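Local atomic coordinates of phosphate binding protein (PDB entry 4JWO), a protein that probably binds phosphate as the solute receptor of a system that carries phosphate across the cytoplasmic membrane. Residues Y134-V139 with P285-T290. Residues are numbered along the deposited sequence; the frame is centred on the assembly and turned at random.
Sequences YVEFQV and PLFIYT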
ATOM      1  N   TYR A 134      12.054   5.203  18.411  1.00 35.19           N
ATOM      2  CA  TYR A 134      11.763   4.920  17.011  1.00 30.86           C
ATOM      3  C   TYR A 134      11.964   6.145  16.114  1.00 33.64           C
ATOM      4  O   TYR A 134      11.779   7.281  16.546  1.00 35.58           O
ATOM      5  CB  TYR A 134      10.332   4.382  16.865  1.00 31.33           C
ATOM      6  CG  TYR A 134       9.232   5.419  17.012  1.00 37.92           C
ATOM      7  CD1 TYR A 134       8.827   6.188  15.929  1.00 39.62           C
ATOM      8  CD2 TYR A 134       8.582   5.605  18.220  1.00 47.71           C
ATOM      9  CE1 TYR A 134       7.826   7.126  16.050  1.00 49.65           C
ATOM     10  CE2 TYR A 134       7.568   6.543  18.348  1.00 49.70           C
ATOM     11  CZ  TYR A 134       7.197   7.299  17.259  1.00 54.50           C
ATOM     12  OH  TYR A 134       6.195   8.236  17.374  1.00 61.39           O
ATOM     13  N   VAL A 135      12.328   5.904  14.858  1.00 29.91           N
ATOM     14  CA  VAL A 135      12.377   6.964  13.856  1.00 31.36           C
ATOM     15  C   VAL A 135      11.509   6.550  12.675  1.00 26.10           C
ATOM     16  O   VAL A 135      11.622   5.432  12.174  1.00 25.07           O
ATOM     17  CB  VAL A 135      13.814   7.241  13.369  1.00 27.44           C
ATOM     18  CG1 VAL A 135      13.840   8.494  12.512  1.00 33.80           C
ATOM     19  CG2 VAL A 135      14.759   7.392  14.554  1.00 32.93           C
ATOM     20  N   GLU A 136      10.639   7.456  12.236  1.00 24.94           N
ATOM     21  CA  GLU A 136       9.679   7.163  11.181  1.00 22.26           C
ATOM     22  C   GLU A 136      10.130   7.755   9.852  1.00 24.32           C
ATOM     23  O   GLU A 136      10.491   8.928   9.772  1.00 24.27           O
ATOM     24  CB  GLU A 136       8.318   7.743  11.570  1.00 22.81           C
ATOM     25  CG  GLU A 136       7.288   7.785  10.477  1.00 23.56           C
ATOM     26  CD  GLU A 136       5.993   8.384  10.982  1.00 34.69           C
ATOM     27  OE1 GLU A 136       5.416   7.811  11.934  1.00 34.06           O
ATOM     28  OE2 GLU A 136       5.567   9.439  10.459  1.00 30.26           O
ATOM     29  N   PHE A 137      10.123   6.936   8.811  1.00 24.84           N
ATOM     30  CA  PHE A 137      10.453   7.408   7.472  1.00 23.59           C
ATOM     31  C   PHE A 137       9.330   7.120   6.491  1.00 21.82           C
ATOM     32  O   PHE A 137       8.987   5.966   6.272  1.00 23.84           O
ATOM     33  CB  PHE A 137      11.742   6.737   7.000  1.00 27.21           C
ATOM     34  CG  PHE A 137      12.939   7.105   7.817  1.00 25.62           C
ATOM     35  CD1 PHE A 137      13.529   8.350   7.669  1.00 25.43           C
ATOM     36  CD2 PHE A 137      13.473   6.219   8.745  1.00 25.23           C
ATOM     37  CE1 PHE A 137      14.634   8.712   8.424  1.00 26.76           C
ATOM     38  CE2 PHE A 137      14.579   6.571   9.505  1.00 26.01           C
ATOM     39  CZ  PHE A 137      15.164   7.825   9.338  1.00 25.93           C
ATOM     40  N   GLN A 138       8.754   8.168   5.897  1.00 20.02           N
ATOM     41  CA  GLN A 138       7.782   7.981   4.829  1.00 21.82           C
ATOM     42  C   GLN A 138       8.538   7.689   3.535  1.00 24.59           C
ATOM     43  O   GLN A 138       9.397   8.468   3.122  1.00 23.55           O
ATOM     44  CB  GLN A 138       6.918   9.229   4.657  1.00 20.65           C
ATOM     45  CG  GLN A 138       5.798   9.050   3.651  1.00 18.76           C
ATOM     46  CD  GLN A 138       4.922  10.277   3.522  1.00 19.35           C
ATOM     47  OE1 GLN A 138       4.782  11.066   4.465  1.00 27.32           O
ATOM     48  NE2 GLN A 138       4.339  10.449   2.364  1.00 19.84           N
ATOM     49  N   VAL A 139       8.226   6.572   2.891  1.00 20.68           N
ATOM     50  CA  VAL A 139       9.065   6.113   1.780  1.00 21.81           C
ATOM     51  C   VAL A 139       8.366   6.017   0.427  1.00 22.02           C
ATOM     52  O   VAL A 139       9.026   5.933  -0.603  1.00 23.56           O
ATOM     53  CB  VAL A 139       9.757   4.772   2.107  1.00 21.96           C
ATOM     54  CG1 VAL A 139      10.630   4.927   3.342  1.00 19.74           C
ATOM     55  CG2 VAL A 139       8.727   3.659   2.319  1.00 22.18           C
ATOM     56  N   PRO A 285       0.193   6.818   2.673  1.00 15.61           N
ATOM     57  CA  PRO A 285       1.653   6.792   2.722  1.00 15.86           C
ATOM     58  C   PRO A 285       2.157   5.481   3.306  1.00 20.32           C
ATOM     59  O   PRO A 285       1.470   4.856   4.116  1.00 21.24           O
ATOM     60  CB  PRO A 285       1.991   7.966   3.644  1.00 19.03           C
ATOM     61  CG  PRO A 285       0.769   8.117   4.530  1.00 18.94           C
ATOM     62  CD  PRO A 285      -0.396   7.746   3.653  1.00 16.31           C
ATOM     63  N   LEU A 286       3.347   5.066   2.881  1.00 17.31           N
ATOM     64  CA  LEU A 286       3.994   3.875   3.427  1.00 17.07           C
ATOM     65  C   LEU A 286       5.223   4.276   4.220  1.00 19.13           C
ATOM     66  O   LEU A 286       5.919   5.225   3.851  1.00 20.04           O
ATOM     67  CB  LEU A 286       4.397   2.938   2.298  1.00 16.59           C
ATOM     68  CG  LEU A 286       3.262   2.408   1.423  1.00 16.26           C
ATOM     69  CD1 LEU A 286       3.811   1.373   0.449  1.00 19.32           C
ATOM     70  CD2 LEU A 286       2.170   1.802   2.300  1.00 20.63           C
ATOM     71  N   PHE A 287       5.497   3.545   5.302  1.00 18.63           N
ATOM     72  CA  PHE A 287       6.565   3.905   6.225  1.00 21.39           C
ATOM     73  C   PHE A 287       7.575   2.793   6.483  1.00 21.02           C
ATOM     74  O   PHE A 287       7.260   1.604   6.418  1.00 20.92           O
ATOM     75  CB  PHE A 287       5.989   4.350   7.576  1.00 20.50           C
ATOM     76  CG  PHE A 287       4.978   5.453   7.464  1.00 19.79           C
ATOM     77  CD1 PHE A 287       5.377   6.776   7.495  1.00 23.01           C
ATOM     78  CD2 PHE A 287       3.631   5.161   7.306  1.00 21.57           C
ATOM     79  CE1 PHE A 287       4.443   7.796   7.388  1.00 23.01           C
ATOM     80  CE2 PHE A 287       2.695   6.179   7.192  1.00 21.38           C
ATOM     81  CZ  PHE A 287       3.106   7.493   7.228  1.00 20.10           C
ATOM     82  N   ILE A 288       8.788   3.218   6.800  1.00 21.03           N
ATOM     83  CA  ILE A 288       9.819   2.340   7.329  1.00 22.65           C
ATOM     84  C   ILE A 288      10.237   2.904   8.680  1.00 25.96           C
ATOM     85  O   ILE A 288      10.491   4.104   8.803  1.00 24.86           O
ATOM     86  CB  ILE A 288      11.034   2.286   6.382  1.00 23.20           C
ATOM     87  CG1 ILE A 288      10.739   1.363   5.196  1.00 23.28           C
ATOM     88  CG2 ILE A 288      12.289   1.827   7.126  1.00 24.87           C
ATOM     89  CD1 ILE A 288      10.873  -0.127   5.514  1.00 29.05           C
ATOM     90  N   TYR A 289      10.284   2.045   9.698  1.00 23.88           N
ATOM     91  CA  TYR A 289      10.690   2.440  11.046  1.00 26.49           C
ATOM     92  C   TYR A 289      11.967   1.734  11.439  1.00 28.23           C
ATOM     93  O   TYR A 289      12.159   0.561  11.125  1.00 31.35           O
ATOM     94  CB  TYR A 289       9.618   2.050  12.070  1.00 29.00           C
ATOM     95  CG  TYR A 289       8.381   2.910  12.054  1.00 27.13           C
ATOM     96  CD1 TYR A 289       7.357   2.671  11.150  1.00 25.36           C
ATOM     97  CD2 TYR A 289       8.232   3.953  12.953  1.00 27.92           C
ATOM     98  CE1 TYR A 289       6.221   3.457  11.138  1.00 25.41           C
ATOM     99  CE2 TYR A 289       7.101   4.736  12.950  1.00 24.30           C
ATOM    100  CZ  TYR A 289       6.101   4.488  12.044  1.00 23.89           C
ATOM    101  OH  TYR A 289       4.978   5.286  12.047  1.00 28.23           O
ATOM    102  N   THR A 290      12.841   2.447  12.138  1.00 28.32           N
ATOM    103  CA  THR A 290      13.938   1.806  12.839  1.00 27.79           C
ATOM    104  C   THR A 290      14.141   2.603  14.122  1.00 29.43           C
ATOM    105  O   THR A 290      13.253   3.351  14.517  1.00 30.09           O
ATOM    106  CB  THR A 290      15.211   1.724  11.972  1.00 29.79           C
ATOM    107  OG1 THR A 290      16.199   0.928  12.642  1.00 29.23           O
ATOM    108  CG2 THR A 290      15.771   3.102  11.697  1.00 29.74           C
TER
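With chi1 at 168° and the chain extended beyond CG, Glu136 runs alongside the ring of Tyr289, whose own CG lies opposite its carbonyl carbon (chi1 -74°). The two side chains point the same way, and Glu136 CB packs 3.5 Å from Tyr289 CE2. The carboxylate plane is turned 82° from the ring. Tyr289 OH gives a weak hydrogen bond to Glu136 OE1 (2.6 Å). The same hydroxyl is hydrogen-bonded to Ile119 N, so two polar partners meet the end of the ring. At the edge of the Tyr289 ring, in its plane, Tyr134 CD1 sits 3.7 Å from Tyr289 CE2, while Phe287 CD1 comes within 3.7 Å of Glu136 CG. Beyond it, the amide end of Gln138 crosses Pro285, with Gln138 NE2 3.6 Å from Pro285 CB.

The backbones form an antiparallel pair in which Val135 with Thr290 and Phe137 with Ile288 are hydrogen-bonded pairs, and Glu136 with Tyr289 and Gln138 with Phe287 non-hydrogen-bonded ones. Phe137 O accepts from Ile288 N at 2.8 Å, and Val139 N donates to Leu286 O. In this PstS-family protein of the periplasmic binding protein superfamily, strand 283-291 lies between strand 134-148 and strand 112-115, both antiparallel to it, in the mixed sheet.

On the face opposite Glu136 and Tyr289, Val139 CG1 meets Ile288 CG1 at 4.0 Å, and Phe137 turns the edge of its ring to Ile288 O. Helix 298-308 packs against this face through Ile304, which touches both Phe137 and Ile288.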